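Local coordinates for sister chromatid cohesion protein (Chaetomium thermophilum, PDB 5T8V) that probably acts as a cohesin loader that associates with chromatin, the present chain being the C-terminal, HEAT-repeat-containing part of the longer protein, at residues H18-Y23 with K67-L72; F385-A390 with L433-L438; C928-S933 with E940-L945; K1251-I1256 with H1295-A1300. All coordinates share one frame; numbering follows the deposited sequence.

Contact 1 (H18-Y23 with K67-L72); sequences HELKAY and KKTIEL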
# COMPACT_ATOMS: atom_id res chain seq x y z
N HIS A 18 -10.71 50.02 -58.54
CA HIS A 18 -11.43 50.04 -59.82
C HIS A 18 -12.27 48.78 -60.00
O HIS A 18 -13.36 48.84 -60.57
CB HIS A 18 -10.44 50.21 -60.97
CG HIS A 18 -9.95 51.61 -61.14
ND1 HIS A 18 -10.51 52.68 -60.47
CD2 HIS A 18 -8.95 52.12 -61.90
CE1 HIS A 18 -9.88 53.79 -60.82
NE2 HIS A 18 -8.93 53.48 -61.68
N GLU A 19 -11.77 47.63 -59.53
CA GLU A 19 -12.55 46.40 -59.62
C GLU A 19 -13.82 46.50 -58.79
O GLU A 19 -14.92 46.17 -59.26
CB GLU A 19 -11.70 45.21 -59.17
CG GLU A 19 -10.62 44.81 -60.17
CD GLU A 19 -9.77 43.65 -59.68
OE1 GLU A 19 -9.90 43.27 -58.50
OE2 GLU A 19 -8.97 43.12 -60.48
N LEU A 20 -13.70 46.96 -57.54
CA LEU A 20 -14.88 47.11 -56.70
C LEU A 20 -15.85 48.14 -57.28
O LEU A 20 -17.07 47.96 -57.19
CB LEU A 20 -14.49 47.50 -55.28
CG LEU A 20 -15.70 47.68 -54.36
CD1 LEU A 20 -15.49 46.99 -53.03
CD2 LEU A 20 -16.01 49.16 -54.15
N LYS A 21 -15.33 49.22 -57.85
CA LYS A 21 -16.20 50.20 -58.48
C LYS A 21 -16.97 49.58 -59.64
O LYS A 21 -18.19 49.73 -59.74
CB LYS A 21 -15.39 51.41 -58.96
CG LYS A 21 -14.95 52.35 -57.85
CD LYS A 21 -14.59 53.73 -58.40
CE LYS A 21 -14.12 54.66 -57.29
NZ LYS A 21 -14.17 56.10 -57.69
N ALA A 22 -16.26 48.87 -60.52
CA ALA A 22 -16.91 48.24 -61.67
C ALA A 22 -17.99 47.27 -61.21
O ALA A 22 -19.16 47.38 -61.60
CB ALA A 22 -15.87 47.52 -62.53
N TYR A 23 -17.62 46.30 -60.37
CA TYR A 23 -18.60 45.33 -59.90
C TYR A 23 -19.78 46.02 -59.21
O TYR A 23 -20.93 45.61 -59.37
CB TYR A 23 -17.94 44.34 -58.94
CG TYR A 23 -18.74 43.07 -58.78
CD1 TYR A 23 -19.96 43.08 -58.10
CD2 TYR A 23 -18.29 41.87 -59.31
CE1 TYR A 23 -20.70 41.93 -57.96
CE2 TYR A 23 -19.03 40.71 -59.17
CZ TYR A 23 -20.23 40.75 -58.49
OH TYR A 23 -20.96 39.60 -58.35
N LYS A 67 -13.18 43.52 -48.92
CA LYS A 67 -12.03 43.09 -48.12
C LYS A 67 -10.73 43.50 -48.79
O LYS A 67 -9.79 43.94 -48.11
CB LYS A 67 -12.08 41.58 -47.89
CG LYS A 67 -10.79 40.99 -47.34
CD LYS A 67 -11.04 39.64 -46.70
CE LYS A 67 -9.79 38.77 -46.69
NZ LYS A 67 -9.53 38.15 -48.03
N LYS A 68 -10.65 43.37 -50.12
CA LYS A 68 -9.46 43.84 -50.83
C LYS A 68 -9.22 45.32 -50.57
O LYS A 68 -8.10 45.73 -50.25
CB LYS A 68 -9.60 43.57 -52.33
CG LYS A 68 -9.08 42.21 -52.77
CD LYS A 68 -9.12 42.09 -54.29
CE LYS A 68 -8.65 40.72 -54.75
NZ LYS A 68 -8.68 40.59 -56.24
N THR A 69 -10.26 46.15 -50.71
CA THR A 69 -10.08 47.58 -50.51
C THR A 69 -9.66 47.90 -49.08
O THR A 69 -8.87 48.82 -48.84
CB THR A 69 -11.36 48.34 -50.87
OG1 THR A 69 -12.45 47.84 -50.09
CG2 THR A 69 -11.68 48.19 -52.35
N ILE A 70 -10.19 47.15 -48.10
CA ILE A 70 -9.85 47.42 -46.71
C ILE A 70 -8.40 47.06 -46.43
O ILE A 70 -7.65 47.84 -45.84
CB ILE A 70 -10.81 46.66 -45.77
CG1 ILE A 70 -12.17 47.36 -45.74
CG2 ILE A 70 -10.25 46.56 -44.35
CD1 ILE A 70 -13.26 46.59 -45.01
N GLU A 71 -7.97 45.87 -46.87
CA GLU A 71 -6.61 45.43 -46.56
C GLU A 71 -5.55 46.29 -47.25
O GLU A 71 -4.42 46.38 -46.76
CB GLU A 71 -6.43 43.96 -46.95
CG GLU A 71 -7.11 43.00 -45.99
CD GLU A 71 -6.87 41.55 -46.36
OE1 GLU A 71 -6.32 41.29 -47.45
OE2 GLU A 71 -7.24 40.67 -45.56
N LEU A 72 -5.89 46.92 -48.37
CA LEU A 72 -4.97 47.80 -49.08
C LEU A 72 -5.16 49.27 -48.72
O LEU A 72 -4.60 50.14 -49.39
CB LEU A 72 -5.10 47.61 -50.59
CG LEU A 72 -4.86 46.18 -51.10
CD1 LEU A 72 -4.90 46.16 -52.62
CD2 LEU A 72 -3.53 45.62 -50.60
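L20 and T69 meet between helix 9-36 and helix 56-71, two early helices of this almost wholly helical chain with HEAT repeats, and their CA atoms lie 7.8 Å apart. The apolar half of the contact is a leucine laid against a threonine methyl. L20 sends CG anti to its own nitrogen (chi1 179°), and T69 CG2 comes within 4.1 Å of L20 CD1, and equally close to CB of that leucine, so the methyl faces both the root and one branch of the side chain. The two side chains cross at roughly a right angle. Beyond T69, the leucine also packs on A65 and L66 of the same helix and on V78.

At the exposed margin, E19 and K68 add a charged pair. Both chains run extended beyond CG, the glutamate carboxylate and the lysine ammonium converging at a slant, and E19 OE1 stays 3.7 Å from K68 NZ. This is a long salt bridge, likely to add electrostatic attraction more than a firm grip. The side chain of K68 also touches A16, one turn ahead of L20 on helix 9-36.

The rotation of T69 separates its two branches. With chi1 at 57°, CG2 stands anti to the carbonyl carbon and is offered to the leucine, while OG1 is turned to the backbone of its own helix, where it is hydrogen-bonded to L66 O.

Contact 2 (F385-A390 with L433-L438); sequences FIVNRA and LMMVGL
Helix 357-391 meets helix 423-440 through V387, whose side chain is received by the ends of two consecutive methionines, M434 and M435. The contact is wholly apolar and largely buried, and the CA atoms of V387 and M434 are 8.9 Å apart. The methionines approach differently. M434 runs alongside the valine in the opposite sense, its sulfur lying beside the branch point, with M434 SD 4.1 Å from V387 CG2 and as far from CG1. A bend at chi3 (-69°) then turns the terminal methyl of M434 off the line of the chain.

The chain contains HEAT repeats, and here the valine of one helix packs on the next helix but one, with helix 402-414 between them in sequence. M435 leaves its helix along the interface, not straight at the valine. Its bend at chi2 (-54°) swings the thioether round, and the two side chains meet tip to tip, M435 CE standing 3.6 Å from V387 CG2 and 4.0 Å from V387 CG1. Both valine methyls are therefore engaged by both methionines. Replacing V387 with alanine would probably open a gap in front of the M434 sulfur and the M435 methyl, leaving both thioethers freer to turn.

M435 also packs on M451, A452 and L456 of helix 446-474, while on the other partner I386 lies against L280 of helix 272-282 and L405 of helix 402-414.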
# COMPACT_ATOMS: atom_id res chain seq x y z
N PHE A 385 -13.66 27.60 -9.56
CA PHE A 385 -15.04 27.20 -9.81
C PHE A 385 -15.20 25.68 -9.69
O PHE A 385 -16.00 25.19 -8.90
CB PHE A 385 -15.50 27.69 -11.17
CG PHE A 385 -16.97 27.52 -11.40
CD1 PHE A 385 -17.88 28.37 -10.81
CD2 PHE A 385 -17.44 26.49 -12.20
CE1 PHE A 385 -19.24 28.21 -11.01
CE2 PHE A 385 -18.80 26.33 -12.41
CZ PHE A 385 -19.70 27.19 -11.81
N ILE A 386 -14.42 24.93 -10.48
CA ILE A 386 -14.69 23.50 -10.59
C ILE A 386 -14.38 22.77 -9.29
O ILE A 386 -15.11 21.85 -8.90
CB ILE A 386 -13.91 22.88 -11.78
CG1 ILE A 386 -12.41 23.13 -11.66
CG2 ILE A 386 -14.46 23.43 -13.10
CD1 ILE A 386 -11.58 22.36 -12.70
N VAL A 387 -13.33 23.17 -8.58
CA VAL A 387 -13.07 22.57 -7.27
C VAL A 387 -14.17 22.96 -6.29
O VAL A 387 -14.73 22.11 -5.59
CB VAL A 387 -11.68 22.98 -6.74
CG1 VAL A 387 -11.45 22.39 -5.35
CG2 VAL A 387 -10.59 22.51 -7.69
N ASN A 388 -14.49 24.25 -6.24
CA ASN A 388 -15.53 24.73 -5.34
C ASN A 388 -16.79 23.88 -5.44
O ASN A 388 -17.25 23.32 -4.45
CB ASN A 388 -15.86 26.19 -5.65
CG ASN A 388 -17.08 26.67 -4.90
OD1 ASN A 388 -17.20 26.46 -3.69
ND2 ASN A 388 -18.00 27.31 -5.61
N ARG A 389 -17.36 23.78 -6.64
CA ARG A 389 -18.60 23.02 -6.75
C ARG A 389 -18.37 21.52 -6.86
O ARG A 389 -19.34 20.76 -6.87
CB ARG A 389 -19.44 23.52 -7.92
CG ARG A 389 -18.82 23.36 -9.28
CD ARG A 389 -19.70 24.01 -10.34
NE ARG A 389 -21.08 23.51 -10.31
CZ ARG A 389 -22.07 24.07 -9.62
NH1 ARG A 389 -21.86 25.16 -8.88
NH2 ARG A 389 -23.28 23.54 -9.66
N ALA A 390 -17.11 21.07 -6.95
CA ALA A 390 -16.83 19.66 -6.73
C ALA A 390 -16.98 19.30 -5.26
O ALA A 390 -17.39 18.18 -4.93
CB ALA A 390 -15.42 19.32 -7.21
N LEU A 433 -1.34 22.94 -6.80
CA LEU A 433 -1.09 23.78 -5.63
C LEU A 433 -2.29 23.76 -4.69
O LEU A 433 -2.14 23.69 -3.47
CB LEU A 433 -0.77 25.21 -6.06
CG LEU A 433 0.49 25.40 -6.89
CD1 LEU A 433 0.60 26.85 -7.35
CD2 LEU A 433 1.74 24.98 -6.12
N MET A 434 -3.50 23.81 -5.26
CA MET A 434 -4.70 23.83 -4.43
C MET A 434 -4.88 22.51 -3.69
O MET A 434 -5.26 22.50 -2.51
CB MET A 434 -5.91 24.14 -5.29
CG MET A 434 -7.19 24.33 -4.50
SD MET A 434 -8.47 25.15 -5.45
CE MET A 434 -7.78 26.79 -5.61
N MET A 435 -4.63 21.38 -4.36
CA MET A 435 -4.81 20.09 -3.70
C MET A 435 -3.77 19.87 -2.61
O MET A 435 -4.10 19.41 -1.51
CB MET A 435 -4.77 18.96 -4.73
CG MET A 435 -5.88 19.04 -5.76
SD MET A 435 -7.52 19.13 -5.02
CE MET A 435 -8.40 20.04 -6.28
N VAL A 436 -2.50 20.19 -2.90
CA VAL A 436 -1.48 20.13 -1.85
C VAL A 436 -1.92 20.98 -0.67
O VAL A 436 -1.83 20.55 0.49
CB VAL A 436 -0.12 20.59 -2.41
CG1 VAL A 436 0.92 20.68 -1.29
CG2 VAL A 436 0.36 19.64 -3.49
N GLY A 437 -2.40 22.19 -0.94
CA GLY A 437 -2.89 23.04 0.13
C GLY A 437 -3.97 22.37 0.96
O GLY A 437 -3.95 22.40 2.19
N LEU A 438 -4.94 21.74 0.28
CA LEU A 438 -6.03 21.08 1.00
C LEU A 438 -5.51 19.93 1.86
O LEU A 438 -6.01 19.70 2.96
CB LEU A 438 -7.08 20.57 0.02
CG LEU A 438 -7.98 21.62 -0.65
CD1 LEU A 438 -8.92 20.95 -1.65
CD2 LEU A 438 -8.78 22.41 0.37

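Contact 3 (C928-S933 with E940-L945); sequences CLWIIS and EPLARL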
# COMPACT_ATOMS: atom_id res chain seq x y z
N CYS A 928 21.02 -48.55 18.93
CA CYS A 928 21.50 -49.32 17.79
C CYS A 928 21.98 -50.70 18.22
O CYS A 928 21.70 -51.70 17.54
CB CYS A 928 22.61 -48.56 17.08
SG CYS A 928 23.04 -49.20 15.45
N LEU A 929 22.69 -50.78 19.34
CA LEU A 929 23.13 -52.08 19.86
C LEU A 929 21.94 -52.99 20.11
O LEU A 929 21.92 -54.14 19.65
CB LEU A 929 23.93 -51.89 21.15
CG LEU A 929 25.35 -51.33 21.03
CD1 LEU A 929 25.92 -51.05 22.41
CD2 LEU A 929 26.25 -52.29 20.26
N TRP A 930 20.93 -52.50 20.83
CA TRP A 930 19.74 -53.31 21.08
C TRP A 930 19.13 -53.79 19.77
O TRP A 930 18.79 -54.97 19.63
CB TRP A 930 18.72 -52.50 21.89
CG TRP A 930 17.40 -53.20 22.06
CD1 TRP A 930 16.18 -52.74 21.65
CD2 TRP A 930 17.15 -54.47 22.68
NE1 TRP A 930 15.19 -53.64 21.98
CE2 TRP A 930 15.77 -54.71 22.61
CE3 TRP A 930 17.98 -55.43 23.28
CZ2 TRP A 930 15.18 -55.86 23.13
CZ3 TRP A 930 17.40 -56.57 23.80
CH2 TRP A 930 16.01 -56.78 23.72
N ILE A 931 18.98 -52.89 18.80
CA ILE A 931 18.41 -53.28 17.50
C ILE A 931 19.21 -54.42 16.90
O ILE A 931 18.68 -55.50 16.62
CB ILE A 931 18.36 -52.06 16.56
CG1 ILE A 931 17.42 -50.98 17.12
CG2 ILE A 931 17.94 -52.48 15.16
CD1 ILE A 931 15.96 -51.39 17.21
N ILE A 932 20.51 -54.20 16.68
CA ILE A 932 21.38 -55.25 16.15
C ILE A 932 21.13 -56.56 16.87
O ILE A 932 21.03 -57.63 16.25
CB ILE A 932 22.86 -54.83 16.26
CG1 ILE A 932 23.15 -53.57 15.44
CG2 ILE A 932 23.77 -55.98 15.83
CD1 ILE A 932 23.22 -53.79 13.95
N SER A 933 21.02 -56.51 18.20
CA SER A 933 20.85 -57.73 18.97
C SER A 933 19.50 -58.39 18.70
O SER A 933 19.39 -59.62 18.74
CB SER A 933 21.01 -57.44 20.46
OG SER A 933 22.33 -56.99 20.74
N GLU A 940 24.01 -62.12 24.58
CA GLU A 940 25.03 -62.27 25.61
C GLU A 940 26.03 -61.12 25.64
O GLU A 940 26.47 -60.77 26.75
CB GLU A 940 25.75 -63.61 25.42
CG GLU A 940 26.79 -63.91 26.49
CD GLU A 940 28.16 -63.31 26.20
OE1 GLU A 940 28.49 -63.12 25.01
OE2 GLU A 940 28.90 -63.03 27.17
N PRO A 941 26.45 -60.52 24.53
CA PRO A 941 27.39 -59.38 24.65
C PRO A 941 26.81 -58.22 25.45
O PRO A 941 27.51 -57.64 26.29
CB PRO A 941 27.68 -58.99 23.19
CG PRO A 941 26.67 -59.71 22.37
CD PRO A 941 26.30 -60.93 23.12
N LEU A 942 25.55 -57.86 25.20
CA LEU A 942 24.92 -56.80 25.99
C LEU A 942 24.87 -57.19 27.46
O LEU A 942 25.29 -56.42 28.33
CB LEU A 942 23.52 -56.52 25.45
CG LEU A 942 23.44 -55.76 24.13
CD1 LEU A 942 22.01 -55.73 23.62
CD2 LEU A 942 23.98 -54.35 24.28
N ALA A 943 24.35 -58.38 27.76
CA ALA A 943 24.30 -58.84 29.15
C ALA A 943 25.67 -58.77 29.79
O ALA A 943 25.80 -58.41 30.97
CB ALA A 943 23.75 -60.26 29.20
N ARG A 944 26.72 -59.11 29.04
CA ARG A 944 28.08 -59.03 29.56
C ARG A 944 28.46 -57.59 29.88
O ARG A 944 29.09 -57.32 30.91
CB ARG A 944 29.05 -59.64 28.55
CG ARG A 944 30.50 -59.68 29.01
CD ARG A 944 31.41 -60.24 27.92
NE ARG A 944 31.37 -59.42 26.71
CZ ARG A 944 32.00 -59.73 25.57
NH1 ARG A 944 32.72 -60.83 25.49
NH2 ARG A 944 31.90 -58.92 24.53
N LEU A 945 28.08 -56.66 29.00
CA LEU A 945 28.35 -55.25 29.27
C LEU A 945 27.66 -54.79 30.55
O LEU A 945 28.29 -54.18 31.43
CB LEU A 945 27.89 -54.41 28.07
CG LEU A 945 28.01 -52.89 28.18
CD1 LEU A 945 29.44 -52.48 28.51
CD2 LEU A 945 27.54 -52.26 26.88
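L942 projects from helix 940-960 into the face of helix 919-935, where it touches L929, W930 and S933. The two helices form a splayed, roughly antiparallel helical hairpin with a short turn between them: over these segments the axes approach to 10.6 Å, and their N-to-C directions differ by 144°.

The dense part is the surround of the L942 fork. Its CD2 branch lies 4.0 Å from L929 CB, against the root of that leucine. The other branch, CD1, rests by S933, at 3.7 Å from S933 CB and close to the hydroxyl as well, and also reaches the rim of the indole, L942 CD1 standing 4.1 Å from W930 CE3. The methyl lies near the ring plane, so the tryptophan, its CG anti to the backbone N (chi1 173°), presents its edge and not its face.

Away from this fork the contact thins out. P941 and L945 point their CB atoms toward the opposite helix yet stay nearly 5 Å or more from it, and the polar chains of E940 and R944 lie on the solvent side.

S933 is polar within this buried, apolar setting, but R907 NH1 from helix 900-910 is hydrogen-bonded to its hydroxyl. Were S933 an alanine, R907 NH1 would probably lose this hydroxyl partner and a small gap would open beside L942 CD1. Within its own helix S933 OG donates to L929 O at 3.1 Å, from 42° above the carbonyl plane, and the same oxygen also accepts the backbone N-H of S933.

Contact 4 (K1251-I1256 with H1295-A1300); sequences KLVSQI and HSLVAA
The backbones come close at V1253 and A1300, whose CA atoms are 6.7 Å apart, near the C-terminal end of helix 1243-1254 and within the long helix 1291-1319. A small residue at this point lets the valine approach the opposing main chain itself: V1253 CG1 lies 3.6 Å from A1300 O, a van der Waals contact of a methyl with a carbonyl oxygen, and 4.1 Å from the methyl A1300 CB.

The second valine branch serves a different partner. V1253 CG1 is anti to the backbone N (chi1 179°), which turns CG2 toward the preceding turn of helix 1291-1319; there V1253 CG2 meets L1297 CD1 at 3.4 Å. L1297 leaves its helix along the interface, and its CD1 branch, at a chi2 of 57°, reaches V1253, the two side chains lying at a slant. V1253 is thus straddled by residues one turn apart.

The contact lies within the Sister chromatid cohesion C-terminus family region, among several helices. I1256 packs on helices 1271-1284 and 1364-1387, L1252 reaches I1204 of helix 1200-1213, and V1298, on another face of helix 1291-1319, rests against L1384 and R1385 of helix 1364-1387.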
# COMPACT_ATOMS: atom_id res chain seq x y z
N LYS A 1251 -16.63 -9.59 41.06
CA LYS A 1251 -15.83 -10.21 42.11
C LYS A 1251 -14.52 -9.46 42.31
O LYS A 1251 -14.11 -9.21 43.45
CB LYS A 1251 -15.56 -11.68 41.78
CG LYS A 1251 -14.77 -12.44 42.85
CD LYS A 1251 -15.31 -12.24 44.27
CE LYS A 1251 -16.78 -12.65 44.40
NZ LYS A 1251 -16.98 -14.12 44.20
N LEU A 1252 -13.86 -9.06 41.22
CA LEU A 1252 -12.68 -8.22 41.34
C LEU A 1252 -12.98 -7.02 42.23
O LEU A 1252 -12.27 -6.76 43.21
CB LEU A 1252 -12.22 -7.75 39.96
CG LEU A 1252 -11.34 -8.71 39.16
CD1 LEU A 1252 -11.29 -8.29 37.70
CD2 LEU A 1252 -9.94 -8.74 39.75
N VAL A 1253 -14.05 -6.28 41.90
CA VAL A 1253 -14.43 -5.13 42.72
C VAL A 1253 -14.63 -5.57 44.17
O VAL A 1253 -14.18 -4.89 45.10
CB VAL A 1253 -15.69 -4.47 42.15
CG1 VAL A 1253 -16.12 -3.29 43.02
CG2 VAL A 1253 -15.45 -4.01 40.72
N SER A 1254 -15.30 -6.70 44.38
CA SER A 1254 -15.57 -7.16 45.74
C SER A 1254 -14.28 -7.51 46.47
O SER A 1254 -14.22 -7.42 47.70
CB SER A 1254 -16.51 -8.36 45.71
OG SER A 1254 -17.77 -8.00 45.18
N GLN A 1255 -13.23 -7.89 45.73
CA GLN A 1255 -11.95 -8.18 46.36
C GLN A 1255 -11.24 -6.92 46.82
O GLN A 1255 -10.21 -7.03 47.50
CB GLN A 1255 -11.06 -8.96 45.39
CG GLN A 1255 -11.40 -10.44 45.28
CD GLN A 1255 -10.74 -11.27 46.37
OE1 GLN A 1255 -9.54 -11.17 46.60
NE2 GLN A 1255 -11.54 -12.08 47.05
N ILE A 1256 -11.75 -5.74 46.48
CA ILE A 1256 -11.12 -4.49 46.90
C ILE A 1256 -11.72 -3.96 48.20
O ILE A 1256 -11.09 -3.11 48.86
CB ILE A 1256 -11.23 -3.43 45.80
CG1 ILE A 1256 -10.75 -3.99 44.46
CG2 ILE A 1256 -10.38 -2.21 46.14
CD1 ILE A 1256 -11.02 -3.11 43.27
N HIS A 1295 -20.57 -1.36 32.19
CA HIS A 1295 -21.57 -0.59 32.92
C HIS A 1295 -21.85 -1.20 34.29
O HIS A 1295 -21.91 -0.49 35.30
CB HIS A 1295 -22.86 -0.49 32.10
CG HIS A 1295 -23.94 0.31 32.77
ND1 HIS A 1295 -23.79 1.64 33.09
CD2 HIS A 1295 -25.19 -0.04 33.18
CE1 HIS A 1295 -24.90 2.08 33.67
NE2 HIS A 1295 -25.76 1.08 33.74
N SER A 1296 -22.01 -2.52 34.34
CA SER A 1296 -22.17 -3.19 35.62
C SER A 1296 -20.91 -3.09 36.46
O SER A 1296 -20.98 -3.06 37.70
CB SER A 1296 -22.55 -4.66 35.41
OG SER A 1296 -23.75 -4.77 34.66
N LEU A 1297 -19.74 -3.02 35.81
CA LEU A 1297 -18.49 -2.88 36.54
C LEU A 1297 -18.42 -1.53 37.24
O LEU A 1297 -18.22 -1.45 38.46
CB LEU A 1297 -17.31 -3.05 35.58
CG LEU A 1297 -15.91 -2.74 36.13
CD1 LEU A 1297 -15.61 -3.59 37.36
CD2 LEU A 1297 -14.86 -2.94 35.06
N VAL A 1298 -18.59 -0.44 36.49
CA VAL A 1298 -18.56 0.89 37.09
C VAL A 1298 -19.71 1.05 38.07
O VAL A 1298 -19.63 1.83 39.02
CB VAL A 1298 -18.59 1.99 36.01
CG1 VAL A 1298 -17.41 1.82 35.05
CG2 VAL A 1298 -19.91 1.97 35.25
N ALA A 1299 -20.81 0.32 37.85
CA ALA A 1299 -21.89 0.31 38.83
C ALA A 1299 -21.44 -0.30 40.14
O ALA A 1299 -21.75 0.21 41.22
CB ALA A 1299 -23.10 -0.45 38.27
N ALA A 1300 -20.69 -1.40 40.07
CA ALA A 1300 -20.18 -2.04 41.29
C ALA A 1300 -19.13 -1.17 41.96
O ALA A 1300 -19.04 -1.14 43.20
CB ALA A 1300 -19.62 -3.42 40.96

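Followed from the N terminus, the four contacts come strictly in series; none nests within or crosses another, and no two touch. Contact 1 closes a loop of 43 residues, tying helix 9-36 to helix 56-71. Contact 2, about 55 Å further on between centres, closes 42 residues and joins helices 357-391 and 423-440. Contact 3 spans just six residues, the end of helix 919-935 and the turn into helix 940-960, and lies about 133 Å from contact 1, centre to centre. Contact 4 closes 38 residues between helices 1243-1254 and 1291-1319, where the chain has turned back: its centre is about 54 Å from that of contact 2 and 68 Å from that of contact 3.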